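Long-range contacts in chaperone SycD (Yersinia enterocolitica, PDB 2VGX), which serves as a type III secretion chaperone of the LcrH/SycD family, probably takes part in negative regulation of the lcrGVH operon and modulates yop operon expression: residues G7-M12 with V49-D54; F57-G62 with P89-H94. All coordinates share one frame; numbering follows the deposited sequence.

Contact 1: G7-M12 with V49-D54; sequences GGTIAM and VLDHYD
In Thr9, chi1 of 65° lodges OG1 between the backbone N and the carbonyl carbon and leaves CG2 beside the N, where the methyl meets the carboxylate of Asp51 (Thr9 CG2 to Asp51 OD1 3.6 Å) and the ring edge of Tyr53. His52 has a similar first torsion, 66°; its ring carries CE1 to within 3.5 Å of Gly8 O. Thr9 is the N-cap of helix 10-13: its OG1 accepts from Met12 N at 3.0 Å. A water joins the same OG1 to Asp51 OD2, while Asp51 OD1 takes Tyr53 N on its anti lone pair, an Asx turn that fixes the carboxylate just past helix 44-50. Residues 49-54 fall within a tetratricopeptide repeat, and the start of helix 10-13 is set against the C-terminal end of this repeat helix, where Ala11 N donates to Leu50 O (2.9 Å, 158°). Ala11 CB lies 3.2 Å from Leu50 O and 4.1 Å from Leu50 CB, with Leu21 of helix 18-33 against both residues; Ile10 CG2 approaches Leu50 CD2. A second water, in the plane of the His52 ring, ties ND1 to Ile10 N and Val49 O. Ile10 CG1 lies 3.4 Å from Val49 O, and Ile10 also packs on Val49 of the other subunit.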
ATOM      1  N   GLY A   7       0.207  17.537 -11.232  1.00 47.73           N
ATOM      2  CA  GLY A   7       0.124  16.165 -10.700  1.00 44.68           C
ATOM      3  C   GLY A   7       0.814  15.159 -11.613  1.00 41.51           C
ATOM      4  O   GLY A   7       0.544  15.128 -12.824  1.00 43.49           O
ATOM      5  N   GLY A   8       1.709  14.350 -11.039  1.00 37.03           N
ATOM      6  CA  GLY A   8       2.462  13.314 -11.783  1.00 27.48           C
ATOM      7  C   GLY A   8       2.157  11.886 -11.317  1.00 23.79           C
ATOM      8  O   GLY A   8       1.748  11.031 -12.122  1.00 23.35           O
ATOM      9  N   THR A   9       2.323  11.624 -10.015  1.00 16.32           N
ATOM     10  CA  THR A   9       2.064  10.296  -9.465  1.00 12.63           C
ATOM     11  C   THR A   9       0.814  10.313  -8.583  1.00 11.08           C
ATOM     12  O   THR A   9       0.379  11.352  -8.113  1.00  9.77           O
ATOM     13  CB  THR A   9       3.255   9.772  -8.602  1.00 10.99           C
ATOM     14  OG1 THR A   9       3.409  10.609  -7.437  1.00 11.75           O
ATOM     15  CG2 THR A   9       4.549   9.717  -9.393  1.00 11.20           C
ATOM     16  N   ILE A  10       0.247   9.143  -8.345  1.00  9.87           N
ATOM     17  CA  ILE A  10      -0.882   9.000  -7.444  1.00  7.62           C
ATOM     18  C   ILE A  10      -0.521   9.426  -6.023  1.00  7.32           C
ATOM     19  O   ILE A  10      -1.314  10.076  -5.355  1.00  7.91           O
ATOM     20  CB  ILE A  10      -1.370   7.496  -7.406  1.00  9.47           C
ATOM     21  CG1 ILE A  10      -1.875   7.011  -8.787  1.00 10.64           C
ATOM     22  CG2 ILE A  10      -2.421   7.265  -6.310  1.00  8.71           C
ATOM     23  CD1 ILE A  10      -2.940   7.872  -9.424  1.00 15.26           C
ATOM     24  N   ALA A  11       0.649   9.022  -5.538  1.00  6.84           N
ATOM     25  CA  ALA A  11       1.076   9.416  -4.209  1.00  8.02           C
ATOM     26  C   ALA A  11       1.165  10.936  -4.105  1.00 10.13           C
ATOM     27  O   ALA A  11       0.688  11.483  -3.138  1.00  6.92           O
ATOM     28  CB  ALA A  11       2.437   8.774  -3.812  1.00  8.16           C
ATOM     29  N   MET A  12       1.759  11.598  -5.095  1.00 11.54           N
ATOM     30  CA  MET A  12       1.896  13.080  -5.065  1.00 16.98           C
ATOM     31  C   MET A  12       0.526  13.748  -5.022  1.00 17.11           C
ATOM     32  O   MET A  12       0.289  14.631  -4.202  1.00 19.43           O
ATOM     33  CB  MET A  12       2.638  13.609  -6.281  1.00 18.09           C
ATOM     34  CG  MET A  12       4.109  13.331  -6.310  1.00 21.88           C
ATOM     35  SD  MET A  12       4.760  13.710  -7.944  1.00 24.64           S
ATOM     36  CE  MET A  12       4.540  15.512  -7.854  1.00 25.43           C
ATOM     37  N   VAL A  49       1.796   1.355  -8.063  1.00  5.34           N
ATOM     38  CA  VAL A  49       0.613   2.173  -8.303  1.00  8.01           C
ATOM     39  C   VAL A  49       0.839   3.600  -7.738  1.00  5.20           C
ATOM     40  O   VAL A  49       0.475   4.606  -8.372  1.00  5.07           O
ATOM     41  CB  VAL A  49      -0.648   1.491  -7.624  1.00 10.01           C
ATOM     42  CG1 VAL A  49      -1.838   2.475  -7.440  1.00 10.76           C
ATOM     43  CG2 VAL A  49      -1.048   0.279  -8.439  1.00 10.71           C
ATOM     44  N   LEU A  50       1.472   3.655  -6.563  1.00  4.96           N
ATOM     45  CA  LEU A  50       1.689   4.933  -5.816  1.00  5.79           C
ATOM     46  C   LEU A  50       2.692   5.834  -6.487  1.00  7.16           C
ATOM     47  O   LEU A  50       2.488   7.056  -6.493  1.00  5.02           O
ATOM     48  CB  LEU A  50       2.075   4.701  -4.336  1.00  5.15           C
ATOM     49  CG  LEU A  50       0.883   4.136  -3.509  1.00  9.39           C
ATOM     50  CD1 LEU A  50       1.313   3.660  -2.120  1.00  9.25           C
ATOM     51  CD2 LEU A  50      -0.298   5.100  -3.363  1.00  7.43           C
ATOM     52  N   ASP A  51       3.750   5.244  -7.063  1.00  3.70           N
ATOM     53  CA  ASP A  51       4.765   6.008  -7.791  1.00  8.30           C
ATOM     54  C   ASP A  51       5.282   5.140  -8.927  1.00  6.78           C
ATOM     55  O   ASP A  51       6.164   4.297  -8.714  1.00  7.45           O
ATOM     56  CB  ASP A  51       5.938   6.408  -6.866  1.00  8.25           C
ATOM     57  CG  ASP A  51       6.844   7.505  -7.499  1.00 13.45           C
ATOM     58  OD1 ASP A  51       7.184   7.404  -8.714  1.00  8.21           O
ATOM     59  OD2 ASP A  51       7.224   8.465  -6.764  1.00 12.34           O
ATOM     60  N   HIS A  52       4.737   5.354 -10.116  1.00  5.82           N
ATOM     61  CA  HIS A  52       5.001   4.500 -11.285  1.00  4.78           C
ATOM     62  C   HIS A  52       6.238   4.961 -12.044  1.00  7.00           C
ATOM     63  O   HIS A  52       6.581   4.418 -13.119  1.00  4.97           O
ATOM     64  CB  HIS A  52       3.747   4.391 -12.188  1.00  7.22           C
ATOM     65  CG  HIS A  52       3.341   5.683 -12.862  1.00  8.65           C
ATOM     66  ND1 HIS A  52       2.778   6.742 -12.180  1.00  5.17           N
ATOM     67  CD2 HIS A  52       3.397   6.061 -14.170  1.00  5.89           C
ATOM     68  CE1 HIS A  52       2.494   7.713 -13.039  1.00  8.04           C
ATOM     69  NE2 HIS A  52       2.873   7.330 -14.252  1.00  6.94           N
ATOM     70  N   TYR A  53       6.944   5.934 -11.459  1.00  5.00           N
ATOM     71  CA  TYR A  53       8.238   6.378 -11.991  1.00  7.00           C
ATOM     72  C   TYR A  53       9.444   5.912 -11.196  1.00  9.44           C
ATOM     73  O   TYR A  53      10.572   6.280 -11.513  1.00  9.60           O
ATOM     74  CB  TYR A  53       8.287   7.910 -12.081  1.00 10.45           C
ATOM     75  CG  TYR A  53       7.423   8.475 -13.180  1.00 11.79           C
ATOM     76  CD1 TYR A  53       7.669   8.146 -14.497  1.00 13.60           C
ATOM     77  CD2 TYR A  53       6.372   9.346 -12.907  1.00 13.76           C
ATOM     78  CE1 TYR A  53       6.907   8.673 -15.523  1.00 15.26           C
ATOM     79  CE2 TYR A  53       5.595   9.882 -13.946  1.00 13.77           C
ATOM     80  CZ  TYR A  53       5.886   9.528 -15.241  1.00 14.98           C
ATOM     81  OH  TYR A  53       5.189  10.024 -16.306  1.00 17.23           O
ATOM     82  N   ASP A  54       9.255   5.125 -10.139  1.00  6.38           N
ATOM     83  CA  ASP A  54      10.433   4.739  -9.342  1.00  7.25           C
ATOM     84  C   ASP A  54      10.866   3.364  -9.786  1.00  7.74           C
ATOM     85  O   ASP A  54      10.214   2.374  -9.456  1.00  2.86           O
ATOM     86  CB  ASP A  54      10.105   4.733  -7.858  1.00  6.30           C
ATOM     87  CG  ASP A  54      11.354   4.653  -6.957  1.00 11.45           C
ATOM     88  OD1 ASP A  54      12.308   3.873  -7.215  1.00  9.15           O
ATOM     89  OD2 ASP A  54      11.380   5.396  -5.955  1.00 10.32           O
TER
HETATM   90  O   HOH W   1       5.351  10.044  -5.605  1.00 12.47           O
HETATM   91  O   HOH W   2       1.640   6.692  -9.682  1.00  5.41           O

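Contact 2: F57-G62 with P89-H94; sequences FFLGLG and PRFPFH
The helical segments 57-62 and 90-94, parts of helices 55-67 and 90-100, run nearly parallel, their directions 10° apart, yet their axes come no closer than 11.0 Å. Leu59 and Phe91 are the facing pair, with CA atoms 7.2 Å apart, so side chains alone must span most of the gap. Leu59 does so from one side: its CG lies beside the backbone N (chi1 -70°) and chi2 of 165° extends the chain, carrying both methyls across to the second helix. Leu59 CD2 reaches three residues there. Leu59 CD2 sits 3.5 Å from Phe91 CE1, in an oblique approach to the ring, and 3.9 Å from Arg90 CB. Leu59 CD2 also meets the His94 imidazole at its edge, 3.9 Å from His94 CD2. Leu59 CG adds to the hold on Phe91, 3.6 Å from Phe91 CE1. From the other helix Phe91 sends its ring back toward Leu59 and Phe58, and Phe91 CE1 comes within 4.2 Å of Phe58 CB. The Arg90 chain, extended from CG to NE, crosses Leu59 at about a right angle and touches it through its aliphatic part; its guanidinium is engaged by Glu88 in a salt bridge. His94 hydrogen-bonds through ND1 to Glu97, while its carbon edge faces the leucine. The contact is held by carbon-to-carbon packing, without a polar bond across it, and the 217 Å² buried is modest. The arrangement suits the helical array of a tetratricopeptide-type protein, in which equivalent helices of successive hairpins run roughly parallel. Helix 71-84 lies between the two in sequence and borders the contact: Ser77 OG hydrogen-bonds to Phe58 O and Tyr80 meets the Phe58 ring. Beyond helix 90-100, Phe93 and Pro92 pack on helix 105-119, Phe93 also on helix 128-138, while Phe57 and Phe58 lean on helix 44-50.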
ATOM      1  N   PHE A  57      10.820   0.044  -7.682  1.00  5.74           N
ATOM      2  CA  PHE A  57       9.536  -0.655  -7.333  1.00  5.43           C
ATOM      3  C   PHE A  57       9.240  -1.733  -8.402  1.00  5.02           C
ATOM      4  O   PHE A  57       8.712  -2.781  -8.088  1.00  5.31           O
ATOM      5  CB  PHE A  57       8.365   0.325  -7.137  1.00  5.53           C
ATOM      6  CG  PHE A  57       8.618   1.367  -6.055  1.00  7.74           C
ATOM      7  CD1 PHE A  57       9.667   1.202  -5.147  1.00  5.81           C
ATOM      8  CD2 PHE A  57       7.807   2.509  -5.956  1.00  8.13           C
ATOM      9  CE1 PHE A  57       9.926   2.176  -4.163  1.00  5.36           C
ATOM     10  CE2 PHE A  57       8.045   3.475  -4.963  1.00  9.17           C
ATOM     11  CZ  PHE A  57       9.097   3.300  -4.074  1.00  5.86           C
ATOM     12  N   PHE A  58       9.606  -1.449  -9.657  1.00  4.12           N
ATOM     13  CA  PHE A  58       9.479  -2.378 -10.784  1.00  5.03           C
ATOM     14  C   PHE A  58      10.582  -3.434 -10.803  1.00  5.91           C
ATOM     15  O   PHE A  58      10.315  -4.583 -11.155  1.00  7.34           O
ATOM     16  CB  PHE A  58       9.308  -1.621 -12.126  1.00  5.80           C
ATOM     17  CG  PHE A  58       8.084  -0.746 -12.139  1.00  8.08           C
ATOM     18  CD1 PHE A  58       6.866  -1.249 -12.605  1.00  7.02           C
ATOM     19  CD2 PHE A  58       8.123   0.578 -11.639  1.00  9.24           C
ATOM     20  CE1 PHE A  58       5.686  -0.459 -12.583  1.00  7.56           C
ATOM     21  CE2 PHE A  58       6.947   1.374 -11.609  1.00  8.76           C
ATOM     22  CZ  PHE A  58       5.735   0.865 -12.050  1.00  7.82           C
ATOM     23  N   LEU A  59      11.803  -3.070 -10.400  1.00  3.92           N
ATOM     24  CA  LEU A  59      12.843  -4.059 -10.074  1.00  6.30           C
ATOM     25  C   LEU A  59      12.403  -4.983  -8.970  1.00  8.11           C
ATOM     26  O   LEU A  59      12.551  -6.186  -9.075  1.00  7.58           O
ATOM     27  CB  LEU A  59      14.156  -3.383  -9.678  1.00  9.07           C
ATOM     28  CG  LEU A  59      14.799  -2.725 -10.923  1.00 10.72           C
ATOM     29  CD1 LEU A  59      15.876  -1.756 -10.450  1.00 11.77           C
ATOM     30  CD2 LEU A  59      15.393  -3.789 -11.868  1.00 11.87           C
ATOM     31  N   GLY A  60      11.797  -4.443  -7.921  1.00  3.96           N
ATOM     32  CA  GLY A  60      11.371  -5.348  -6.832  1.00  4.76           C
ATOM     33  C   GLY A  60      10.214  -6.258  -7.225  1.00  2.86           C
ATOM     34  O   GLY A  60      10.244  -7.452  -6.929  1.00  2.79           O
ATOM     35  N   LEU A  61       9.185  -5.699  -7.864  1.00  4.15           N
ATOM     36  CA  LEU A  61       8.044  -6.513  -8.338  1.00  5.53           C
ATOM     37  C   LEU A  61       8.567  -7.631  -9.234  1.00  5.27           C
ATOM     38  O   LEU A  61       8.150  -8.784  -9.122  1.00  4.43           O
ATOM     39  CB  LEU A  61       7.035  -5.664  -9.142  1.00  3.50           C
ATOM     40  CG  LEU A  61       5.676  -6.324  -9.466  1.00  5.13           C
ATOM     41  CD1 LEU A  61       4.835  -6.444  -8.143  1.00  7.42           C
ATOM     42  CD2 LEU A  61       4.947  -5.472 -10.486  1.00  7.62           C
ATOM     43  N   GLY A  62       9.457  -7.261 -10.132  1.00  3.39           N
ATOM     44  CA  GLY A  62      10.035  -8.221 -11.092  1.00  3.05           C
ATOM     45  C   GLY A  62      10.896  -9.259 -10.333  1.00  3.29           C
ATOM     46  O   GLY A  62      10.809 -10.467 -10.605  1.00  6.19           O
ATOM     47  N   PRO A  89      20.572  -0.188 -16.565  1.00 16.07           N
ATOM     48  CA  PRO A  89      21.016  -1.507 -17.053  1.00 14.56           C
ATOM     49  C   PRO A  89      20.408  -2.699 -16.338  1.00 12.66           C
ATOM     50  O   PRO A  89      20.473  -3.790 -16.862  1.00 11.36           O
ATOM     51  CB  PRO A  89      22.513  -1.506 -16.740  1.00 14.88           C
ATOM     52  CG  PRO A  89      22.630  -0.547 -15.604  1.00 17.13           C
ATOM     53  CD  PRO A  89      21.668   0.531 -15.899  1.00 16.70           C
ATOM     54  N   ARG A  90      19.847  -2.500 -15.146  1.00 12.97           N
ATOM     55  CA  ARG A  90      19.347  -3.625 -14.372  1.00 14.86           C
ATOM     56  C   ARG A  90      18.105  -4.198 -15.035  1.00 14.33           C
ATOM     57  O   ARG A  90      17.811  -5.385 -14.881  1.00 14.97           O
ATOM     58  CB  ARG A  90      19.049  -3.198 -12.932  1.00 17.62           C
ATOM     59  CG  ARG A  90      20.297  -2.957 -12.060  1.00 21.39           C
ATOM     60  CD  ARG A  90      19.867  -2.412 -10.702  1.00 25.63           C
ATOM     61  NE  ARG A  90      20.967  -1.837  -9.920  1.00 30.00           N
ATOM     62  CZ  ARG A  90      21.295  -0.544  -9.924  1.00 32.24           C
ATOM     63  NH1 ARG A  90      20.609   0.319 -10.670  1.00 31.57           N
ATOM     64  NH2 ARG A  90      22.315  -0.112  -9.179  1.00 32.40           N
ATOM     65  N   PHE A  91      17.359  -3.379 -15.779  1.00 11.66           N
ATOM     66  CA  PHE A  91      16.189  -3.937 -16.458  1.00 10.34           C
ATOM     67  C   PHE A  91      16.535  -4.979 -17.519  1.00 11.43           C
ATOM     68  O   PHE A  91      16.008  -6.106 -17.455  1.00 12.56           O
ATOM     69  CB  PHE A  91      15.224  -2.868 -16.994  1.00  9.87           C
ATOM     70  CG  PHE A  91      14.474  -2.155 -15.887  1.00  9.99           C
ATOM     71  CD1 PHE A  91      13.686  -2.882 -14.997  1.00  8.19           C
ATOM     72  CD2 PHE A  91      14.624  -0.778 -15.704  1.00  9.39           C
ATOM     73  CE1 PHE A  91      13.001  -2.248 -13.976  1.00  8.64           C
ATOM     74  CE2 PHE A  91      13.939  -0.112 -14.673  1.00 10.53           C
ATOM     75  CZ  PHE A  91      13.141  -0.838 -13.805  1.00  8.71           C
ATOM     76  N   PRO A  92      17.362  -4.613 -18.523  1.00 11.06           N
ATOM     77  CA  PRO A  92      17.793  -5.665 -19.461  1.00 12.98           C
ATOM     78  C   PRO A  92      18.579  -6.781 -18.794  1.00 12.62           C
ATOM     79  O   PRO A  92      18.491  -7.929 -19.226  1.00 13.53           O
ATOM     80  CB  PRO A  92      18.656  -4.904 -20.496  1.00 13.04           C
ATOM     81  CG  PRO A  92      18.958  -3.598 -19.904  1.00 13.24           C
ATOM     82  CD  PRO A  92      17.856  -3.284 -18.910  1.00 10.39           C
ATOM     83  N   PHE A  93      19.342  -6.470 -17.748  1.00 13.58           N
ATOM     84  CA  PHE A  93      20.065  -7.537 -17.064  1.00 15.54           C
ATOM     85  C   PHE A  93      19.148  -8.584 -16.440  1.00 16.24           C
ATOM     86  O   PHE A  93      19.339  -9.788 -16.673  1.00 15.46           O
ATOM     87  CB  PHE A  93      21.032  -6.991 -16.004  1.00 17.26           C
ATOM     88  CG  PHE A  93      21.664  -8.066 -15.163  1.00 20.24           C
ATOM     89  CD1 PHE A  93      22.673  -8.873 -15.686  1.00 21.21           C
ATOM     90  CD2 PHE A  93      21.249  -8.288 -13.855  1.00 20.57           C
ATOM     91  CE1 PHE A  93      23.259  -9.867 -14.910  1.00 21.70           C
ATOM     92  CE2 PHE A  93      21.835  -9.290 -13.083  1.00 21.36           C
ATOM     93  CZ  PHE A  93      22.838 -10.072 -13.614  1.00 20.20           C
ATOM     94  N   HIS A  94      18.185  -8.172 -15.601  1.00 12.03           N
ATOM     95  CA  HIS A  94      17.257  -9.193 -15.022  1.00 11.38           C
ATOM     96  C   HIS A  94      16.294  -9.849 -16.039  1.00 10.51           C
ATOM     97  O   HIS A  94      15.902 -11.017 -15.902  1.00 11.54           O
ATOM     98  CB  HIS A  94      16.473  -8.635 -13.834  1.00 12.12           C
ATOM     99  CG  HIS A  94      17.344  -8.242 -12.684  1.00 11.70           C
ATOM    100  ND1 HIS A  94      18.108  -9.153 -11.986  1.00 15.70           N
ATOM    101  CD2 HIS A  94      17.590  -7.037 -12.127  1.00 12.80           C
ATOM    102  CE1 HIS A  94      18.791  -8.520 -11.042  1.00 14.60           C
ATOM    103  NE2 HIS A  94      18.483  -7.238 -11.103  1.00 15.10           N
TER

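How the contacts relate
Contact 1 lies toward one end of the molecule, its centre about 17 Å from the centre of the chain, and is partly buried; the centre of contact 2 is about 1 Å from the chain centre, yet it is a surface contact. Their chemistry differs too: contact 1 joins helix ends and turns through backbone groups, bound waters and a carboxylate, and it adjoins the other subunit; contact 2 bridges two helix flanks by carbon packing of side chains. They follow in series along the chain and touch at the turn between helix 44-50 and helix 55-67, with Phe58 CE2 3.4 Å from His52 O and Phe57 CD2 3.7 Å from Asp51 O. Tyr80 OH of helix 71-84 hydrogen-bonds to His52 O.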